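PDB 6JH5: LamCAT from Aquimarina, which probably hydrolyses the beta-1,3-glucan laminarin, as a marine bacterial laminarinase with a calcium-binding catalytic module of glycoside hydrolase family 16. Local coordinates for residues K82-I87 / V225-V230; P90-S95 / M203-N208. One frame throughout, in Å; residues are numbered along the deposited sequence.

Following the chain from the N terminus, and past several earlier strands, strand 81-88 supplies residues 82-87, one half of contact 1. The loop that follows, 90-95, is one half of contact 2 and leads into strand 95-103. More than a hundred residues later strand 197-205 returns beside that strand; its last residues and the loop after them, 203-208, close contact 2. Strand 221-232 then brings 225-230 back to 82-87 and closes contact 1. The inner closure therefore lies wholly within the outer one, and the two do not cross. Contact 1 joins two strands next to the calcium site. Contact 2, its centre about 21 Å from that of contact 1, ties the start of strand 95-103 to the end of strand 197-205 and the loop after it.

Contact 1 (K82-I87 / V225-V230); sequences KVEARI and VDYVRV. With CA (calcium ion), chain B.
Arg-86 and Asp-226 form a salt bridge, with NH1 of Arg-86 2.7 Å from OD2 of Asp-226. The acid lies near the guanidinium plane, but the nitrogen comes from above the carboxylate plane. The other oxygen, OD1 of Asp-226, binds the calcium ion, as does the backbone O of Asp-226. Asp-226 is thus shared between metal and arginine; Glu-11, Gly-49 and water also bind the calcium. With an alanine at Arg-86, OD2 of Asp-226 would probably lose its charged mate, and the carboxylate would be held on the metal side alone.

The backbones run antiparallel. Glu-84 and Arg-229 are a hydrogen-bonded pair, with N of Arg-229 2.9 Å from O of Glu-84. Near the bend at Asp-226, its N donates to O of Arg-86. On the face that carries Glu-84, Arg-86, Tyr-227 and Arg-229, the Tyr-227 ring is sandwiched. CB of Arg-86 makes a CH-pi contact 3.8 Å from the ring centroid, and the Arg-229 guanidinium lies over the opposite face. CG of Tyr-227 sits between its backbone N and carbonyl carbon (chi1 55°), which brings the ring over to Arg-86. A water bridges OE2 of Glu-84 and NH1 of Arg-229. OE1 of Glu-84 also bonds Thr-161, and NE of Arg-229 makes a salt bridge with Glu-11.

From the buried face Val-83, Ala-85 and Ile-87 pack on strand 95-103, and Val-83, Val-228 and Val-230 on strand 197-205. Strand 158-164 pairs with the outer side of 82-87.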
ATOM      1  N   LYS A  82      10.959  -1.522 -10.562  1.00 12.63           N
ATOM      2  CA  LYS A  82      11.232  -0.631  -9.417  1.00 13.99           C
ATOM      3  C   LYS A  82       9.943   0.156  -9.235  1.00 14.33           C
ATOM      4  O   LYS A  82       9.541   0.798 -10.160  1.00 14.29           O
ATOM      5  CB  LYS A  82      12.414   0.288  -9.716  1.00 14.91           C
ATOM      6  CG  LYS A  82      12.682   1.312  -8.632  1.00 17.16           C
ATOM      7  CD  LYS A  82      14.009   2.004  -8.834  1.00 19.99           C
ATOM      8  CE  LYS A  82      14.080   3.324  -8.110  1.00 26.93           C
ATOM      9  NZ  LYS A  82      15.471   3.839  -8.073  1.00 27.65           N
ATOM     10  N   VAL A  83       9.306  -0.011  -8.084  1.00 11.51           N
ATOM     11  CA  VAL A  83       7.991   0.609  -7.820  1.00 13.28           C
ATOM     12  C   VAL A  83       8.185   1.585  -6.670  1.00 13.57           C
ATOM     13  O   VAL A  83       8.634   1.165  -5.660  1.00 13.62           O
ATOM     14  CB  VAL A  83       6.960  -0.479  -7.480  1.00 13.06           C
ATOM     15  CG1 VAL A  83       5.582   0.110  -7.293  1.00 13.41           C
ATOM     16  CG2 VAL A  83       6.922  -1.558  -8.552  1.00 13.72           C
ATOM     17  N   GLU A  84       7.833   2.842  -6.881  1.00 12.84           N
ATOM     18  CA  GLU A  84       8.115   3.814  -5.813  1.00 15.02           C
ATOM     19  C   GLU A  84       7.100   4.945  -5.734  1.00 14.33           C
ATOM     20  O   GLU A  84       6.442   5.224  -6.670  1.00 13.77           O
ATOM     21  CB  GLU A  84       9.572   4.261  -5.840  1.00 22.33           C
ATOM     22  CG  GLU A  84       9.975   5.202  -6.922  1.00 24.27           C
ATOM     23  CD  GLU A  84      11.349   5.800  -6.606  1.00 29.20           C
ATOM     24  OE1 GLU A  84      12.186   5.132  -5.975  1.00 20.28           O
ATOM     25  OE2 GLU A  84      11.532   6.968  -6.931  1.00 34.80           O
ATOM     26  N   ALA A  85       7.006   5.527  -4.548  1.00 13.72           N
ATOM     27  CA  ALA A  85       6.093   6.665  -4.346  1.00 13.61           C
ATOM     28  C   ALA A  85       6.704   7.609  -3.322  1.00 13.87           C
ATOM     29  O   ALA A  85       7.345   7.134  -2.437  1.00 14.98           O
ATOM     30  CB  ALA A  85       4.740   6.198  -3.882  1.00 13.71           C
ATOM     31  N   ARG A  86       6.477   8.897  -3.497  1.00 12.96           N
ATOM     32  CA  ARG A  86       6.929   9.914  -2.522  1.00 13.49           C
ATOM     33  C   ARG A  86       5.692  10.285  -1.710  1.00 12.87           C
ATOM     34  O   ARG A  86       4.786  10.786  -2.283  1.00 13.51           O
ATOM     35  CB  ARG A  86       7.484  11.113  -3.275  1.00 15.52           C
ATOM     36  CG  ARG A  86       8.006  12.209  -2.364  1.00 18.29           C
ATOM     37  CD  ARG A  86       8.935  13.159  -3.097  1.00 20.48           C
ATOM     38  NE  ARG A  86       9.441  14.152  -2.178  1.00 24.23           N
ATOM     39  CZ  ARG A  86       9.003  15.386  -2.059  1.00 25.35           C
ATOM     40  NH1 ARG A  86       8.043  15.855  -2.821  1.00 29.02           N
ATOM     41  NH2 ARG A  86       9.519  16.176  -1.144  1.00 34.00           N
ATOM     42  N   ILE A  87       5.704   9.916  -0.429  1.00 12.11           N
ATOM     43  CA  ILE A  87       4.508  10.018   0.442  1.00 12.29           C
ATOM     44  C   ILE A  87       4.831  10.715   1.761  1.00 13.75           C
ATOM     45  O   ILE A  87       5.866  10.460   2.284  1.00 14.30           O
ATOM     46  CB  ILE A  87       4.050   8.590   0.770  1.00 12.74           C
ATOM     47  CG1 ILE A  87       3.817   7.787  -0.506  1.00 13.74           C
ATOM     48  CG2 ILE A  87       2.815   8.576   1.651  1.00 12.96           C
ATOM     49  CD1 ILE A  87       3.401   6.353  -0.229  1.00 15.35           C
ATOM     50  N   VAL A 225       0.428  12.063  -1.602  1.00 14.13           N
ATOM     51  CA  VAL A 225       1.309  11.300  -2.516  1.00 13.12           C
ATOM     52  C   VAL A 225       1.706  12.237  -3.662  1.00 13.52           C
ATOM     53  O   VAL A 225       0.856  12.698  -4.346  1.00 14.92           O
ATOM     54  CB  VAL A 225       0.604  10.032  -3.009  1.00 14.09           C
ATOM     55  CG1 VAL A 225       1.537   9.209  -3.867  1.00 14.79           C
ATOM     56  CG2 VAL A 225       0.097   9.205  -1.844  1.00 15.18           C
ATOM     57  N   ASP A 226       2.982  12.562  -3.721  1.00 14.81           N
ATOM     58  CA  ASP A 226       3.543  13.443  -4.769  1.00 14.71           C
ATOM     59  C   ASP A 226       3.500  12.713  -6.108  1.00 16.33           C
ATOM     60  O   ASP A 226       3.143  13.314  -7.092  1.00 17.29           O
ATOM     61  CB  ASP A 226       4.943  13.879  -4.347  1.00 15.58           C
ATOM     62  CG  ASP A 226       5.514  15.017  -5.165  1.00 19.36           C
ATOM     63  OD1 ASP A 226       4.772  15.612  -5.929  1.00 23.55           O
ATOM     64  OD2 ASP A 226       6.677  15.233  -5.035  1.00 23.38           O
ATOM     65  N   TYR A 227       3.901  11.453  -6.095  1.00 15.36           N
ATOM     66  CA  TYR A 227       3.851  10.646  -7.329  1.00 14.60           C
ATOM     67  C   TYR A 227       3.951   9.158  -7.013  1.00 13.59           C
ATOM     68  O   TYR A 227       4.348   8.795  -5.951  1.00 13.46           O
ATOM     69  CB  TYR A 227       5.019  10.996  -8.246  1.00 15.67           C
ATOM     70  CG  TYR A 227       6.375  10.884  -7.613  1.00 16.75           C
ATOM     71  CD1 TYR A 227       6.966   9.664  -7.400  1.00 18.82           C
ATOM     72  CD2 TYR A 227       7.066  12.014  -7.228  1.00 19.30           C
ATOM     73  CE1 TYR A 227       8.223   9.558  -6.835  1.00 20.06           C
ATOM     74  CE2 TYR A 227       8.315  11.922  -6.655  1.00 19.85           C
ATOM     75  CZ  TYR A 227       8.904  10.695  -6.473  1.00 20.01           C
ATOM     76  OH  TYR A 227      10.133  10.578  -5.924  1.00 26.33           O
ATOM     77  N   VAL A 228       3.560   8.367  -7.998  1.00 13.61           N
ATOM     78  CA  VAL A 228       3.782   6.902  -8.018  1.00 13.05           C
ATOM     79  C   VAL A 228       4.490   6.633  -9.351  1.00 13.76           C
ATOM     80  O   VAL A 228       3.996   7.090 -10.339  1.00 14.12           O
ATOM     81  CB  VAL A 228       2.488   6.086  -7.933  1.00 12.45           C
ATOM     82  CG1 VAL A 228       2.819   4.615  -7.855  1.00 13.68           C
ATOM     83  CG2 VAL A 228       1.667   6.464  -6.717  1.00 12.90           C
ATOM     84  N   ARG A 229       5.602   5.924  -9.322  1.00 13.01           N
ATOM     85  CA  ARG A 229       6.330   5.660 -10.576  1.00 13.14           C
ATOM     86  C   ARG A 229       6.717   4.184 -10.661  1.00 13.64           C
ATOM     87  O   ARG A 229       7.047   3.622  -9.667  1.00 14.06           O
ATOM     88  CB  ARG A 229       7.590   6.522 -10.665  1.00 14.86           C
ATOM     89  CG  ARG A 229       7.297   8.003 -10.826  1.00 15.12           C
ATOM     90  CD  ARG A 229       8.531   8.874 -10.790  1.00 16.95           C
ATOM     91  NE  ARG A 229       8.151  10.276 -10.797  1.00 18.76           N
ATOM     92  CZ  ARG A 229       8.870  11.274 -10.317  1.00 18.19           C
ATOM     93  NH1 ARG A 229      10.040  11.047  -9.768  1.00 19.30           N
ATOM     94  NH2 ARG A 229       8.416  12.499 -10.391  1.00 18.31           N
ATOM     95  N   VAL A 230       6.681   3.625 -11.863  1.00 13.20           N
ATOM     96  CA  VAL A 230       7.138   2.227 -12.068  1.00 13.46           C
ATOM     97  C   VAL A 230       8.203   2.235 -13.169  1.00 12.90           C
ATOM     98  O   VAL A 230       7.952   2.790 -14.180  1.00 13.83           O
ATOM     99  CB  VAL A 230       5.997   1.263 -12.438  1.00 12.98           C
ATOM    100  CG1 VAL A 230       6.530  -0.128 -12.744  1.00 14.10           C
ATOM    101  CG2 VAL A 230       4.948   1.178 -11.341  1.00 14.38           C
TER
HETATM  102 CA    CA B 301       3.164  15.592  -8.180  1.00 30.00          CA
HETATM  103  O   HOH W   1      11.553   8.585  -9.117  1.00 24.64           O
HETATM  104  O   HOH W   2       5.360  15.071  -9.661  1.00 30.58           O

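Contact 2 (P90-S95 / M203-N208); sequences PSFMGS and MAIGGN
A type II beta turn, Phe-92 to Ser-95, leads into strand 95-103 and meets the end of strand 197-205. Gly-94 and Gly-206 make the backbone link: N of Gly-206 lies 2.8 Å from O of Gly-94. The bond is nearly straight, with an N-H...O angle of 168°, and the donor lies in the carbonyl plane. Next to it, Ser-95 and Ile-205 form an antiparallel non-hydrogen-bonded pair.

The turn is braced by O of Phe-92, which accepts from both N and OG of Ser-95. OG of Ser-95 donates to that oxygen over 2.8 Å, on a lone pair of the Phe-92 carbonyl and in its plane. Gly-94 has phi 98°, where a side chain would jam against the carbonyl of Met-93. This is the glycine position expected in a type II turn. In the family 16 beta-sandwich, of the concanavalin type, the turn lies in the loop that joins strand 81-88 to strand 95-103.

Apolar side chains complete the contact. CD1 of Ile-205 touches the ring edge of Phe-92, 3.8 Å from CZ. CB of Ser-95 sits over one face of this ring, and Phe-219 meets Phe-92 edge-to-face. Pro-90 and Met-203 reach toward each other, with CG of Pro-90 3.6 Å from SD of Met-203. CG of Met-203 is anti to the backbone N (chi1 176°), which carries the sulfur toward the proline. Ala-221 lies against both Pro-90 and Phe-92, and Met-223 against Met-203.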
ATOM      1  N   PRO A  90      -0.005  10.986   7.847  1.00 14.70           N
ATOM      2  CA  PRO A  90      -0.275  11.403   9.207  1.00 15.13           C
ATOM      3  C   PRO A  90       0.262  10.360  10.197  1.00 15.68           C
ATOM      4  O   PRO A  90       0.518   9.274   9.855  1.00 17.53           O
ATOM      5  CB  PRO A  90      -1.797  11.443   9.341  1.00 18.56           C
ATOM      6  CG  PRO A  90      -2.338  10.987   8.037  1.00 16.65           C
ATOM      7  CD  PRO A  90      -1.192  10.496   7.174  1.00 14.71           C
ATOM      8  N   SER A  91       0.393  10.788  11.438  1.00 15.52           N
ATOM      9  CA  SER A  91       0.869   9.908  12.518  1.00 14.80           C
ATOM     10  C   SER A  91      -0.075  10.125  13.701  1.00 15.01           C
ATOM     11  O   SER A  91      -0.021  11.149  14.318  1.00 17.32           O
ATOM     12  CB  SER A  91       2.295  10.266  12.834  1.00 18.86           C
ATOM     13  OG  SER A  91       2.788   9.519  13.925  1.00 22.35           O
ATOM     14  N   PHE A  92      -0.964   9.175  13.926  1.00 13.90           N
ATOM     15  CA  PHE A  92      -1.922   9.286  15.045  1.00 13.72           C
ATOM     16  C   PHE A  92      -2.424   7.894  15.414  1.00 14.38           C
ATOM     17  O   PHE A  92      -2.400   7.021  14.604  1.00 13.59           O
ATOM     18  CB  PHE A  92      -3.084  10.222  14.715  1.00 14.43           C
ATOM     19  CG  PHE A  92      -3.976   9.793  13.583  1.00 13.89           C
ATOM     20  CD1 PHE A  92      -3.716  10.197  12.291  1.00 14.54           C
ATOM     21  CD2 PHE A  92      -5.082   9.014  13.829  1.00 13.74           C
ATOM     22  CE1 PHE A  92      -4.558   9.815  11.267  1.00 14.44           C
ATOM     23  CE2 PHE A  92      -5.921   8.633  12.803  1.00 14.80           C
ATOM     24  CZ  PHE A  92      -5.659   9.049  11.529  1.00 15.68           C
ATOM     25  N   MET A  93      -2.925   7.761  16.632  1.00 14.20           N
ATOM     26  CA  MET A  93      -3.411   6.433  17.068  1.00 13.96           C
ATOM     27  C   MET A  93      -4.603   5.987  16.211  1.00 13.94           C
ATOM     28  O   MET A  93      -5.556   6.696  16.092  1.00 13.85           O
ATOM     29  CB  MET A  93      -3.775   6.468  18.556  1.00 14.25           C
ATOM     30  CG  MET A  93      -2.584   6.717  19.460  1.00 17.47           C
ATOM     31  SD  MET A  93      -1.225   5.512  19.304  1.00 21.01           S
ATOM     32  CE  MET A  93      -2.174   4.017  19.575  1.00 21.10           C
ATOM     33  N   GLY A  94      -4.482   4.778  15.673  1.00 13.70           N
ATOM     34  CA  GLY A  94      -5.502   4.150  14.818  1.00 14.42           C
ATOM     35  C   GLY A  94      -5.229   4.289  13.331  1.00 14.41           C
ATOM     36  O   GLY A  94      -5.849   3.613  12.575  1.00 15.17           O
ATOM     37  N   SER A  95      -4.280   5.128  12.975  1.00 13.26           N
ATOM     38  CA  SER A  95      -3.992   5.355  11.541  1.00 13.45           C
ATOM     39  C   SER A  95      -3.302   4.146  10.903  1.00 13.31           C
ATOM     40  O   SER A  95      -2.501   3.532  11.533  1.00 12.74           O
ATOM     41  CB  SER A  95      -3.173   6.597  11.357  1.00 14.10           C
ATOM     42  OG  SER A  95      -1.898   6.425  11.896  1.00 14.67           O
ATOM     43  N   MET A 203      -5.655   4.635   3.137  1.00 14.81           N
ATOM     44  CA  MET A 203      -5.413   4.917   4.566  1.00 14.90           C
ATOM     45  C   MET A 203      -6.578   4.285   5.332  1.00 15.37           C
ATOM     46  O   MET A 203      -7.698   4.737   5.183  1.00 15.68           O
ATOM     47  CB  MET A 203      -5.293   6.406   4.886  1.00 16.83           C
ATOM     48  CG  MET A 203      -5.141   6.660   6.381  1.00 16.85           C
ATOM     49  SD  MET A 203      -4.272   8.234   6.673  1.00 18.27           S
ATOM     50  CE  MET A 203      -5.360   9.396   5.859  1.00 20.14           C
ATOM     51  N   ALA A 204      -6.291   3.225   6.069  1.00 11.64           N
ATOM     52  CA  ALA A 204      -7.349   2.596   6.882  1.00 12.65           C
ATOM     53  C   ALA A 204      -7.348   3.228   8.274  1.00 12.72           C
ATOM     54  O   ALA A 204      -6.370   3.810   8.639  1.00 12.61           O
ATOM     55  CB  ALA A 204      -7.128   1.109   6.983  1.00 14.76           C
ATOM     56  N   ILE A 205      -8.478   3.112   8.962  1.00 13.08           N
ATOM     57  CA  ILE A 205      -8.603   3.614  10.355  1.00 13.82           C
ATOM     58  C   ILE A 205      -8.994   2.427  11.221  1.00 13.29           C
ATOM     59  O   ILE A 205     -10.006   1.842  10.985  1.00 15.03           O
ATOM     60  CB  ILE A 205      -9.676   4.699  10.451  1.00 14.98           C
ATOM     61  CG1 ILE A 205      -9.374   5.906   9.560  1.00 14.83           C
ATOM     62  CG2 ILE A 205      -9.880   5.094  11.904  1.00 15.54           C
ATOM     63  CD1 ILE A 205      -8.081   6.578   9.877  1.00 15.51           C
ATOM     64  N   GLY A 206      -8.112   2.020  12.116  1.00 13.60           N
ATOM     65  CA  GLY A 206      -8.419   0.868  12.974  1.00 14.58           C
ATOM     66  C   GLY A 206      -8.140  -0.454  12.299  1.00 15.46           C
ATOM     67  O   GLY A 206      -7.909  -0.480  11.133  1.00 15.46           O
ATOM     68  N   GLY A 207      -8.187  -1.513  13.084  1.00 16.90           N
ATOM     69  CA  GLY A 207      -7.957  -2.834  12.504  1.00 16.55           C
ATOM     70  C   GLY A 207      -7.129  -3.683  13.430  1.00 16.32           C
ATOM     71  O   GLY A 207      -6.633  -3.195  14.387  1.00 17.47           O
ATOM     72  N   ASN A 208      -6.918  -4.919  13.038  1.00 16.50           N
ATOM     73  CA  ASN A 208      -6.210  -5.845  13.944  1.00 18.20           C
ATOM     74  C   ASN A 208      -4.800  -5.348  14.253  1.00 17.35           C
ATOM     75  O   ASN A 208      -4.426  -5.391  15.384  1.00 19.99           O
ATOM     76  CB  ASN A 208      -6.222  -7.261  13.377  1.00 19.13           C
ATOM     77  CG  ASN A 208      -7.620  -7.825  13.242  1.00 20.02           C
ATOM     78  OD1 ASN A 208      -8.487  -7.537  14.043  1.00 20.51           O
ATOM     79  ND2 ASN A 208      -7.821  -8.630  12.227  1.00 21.23           N
TER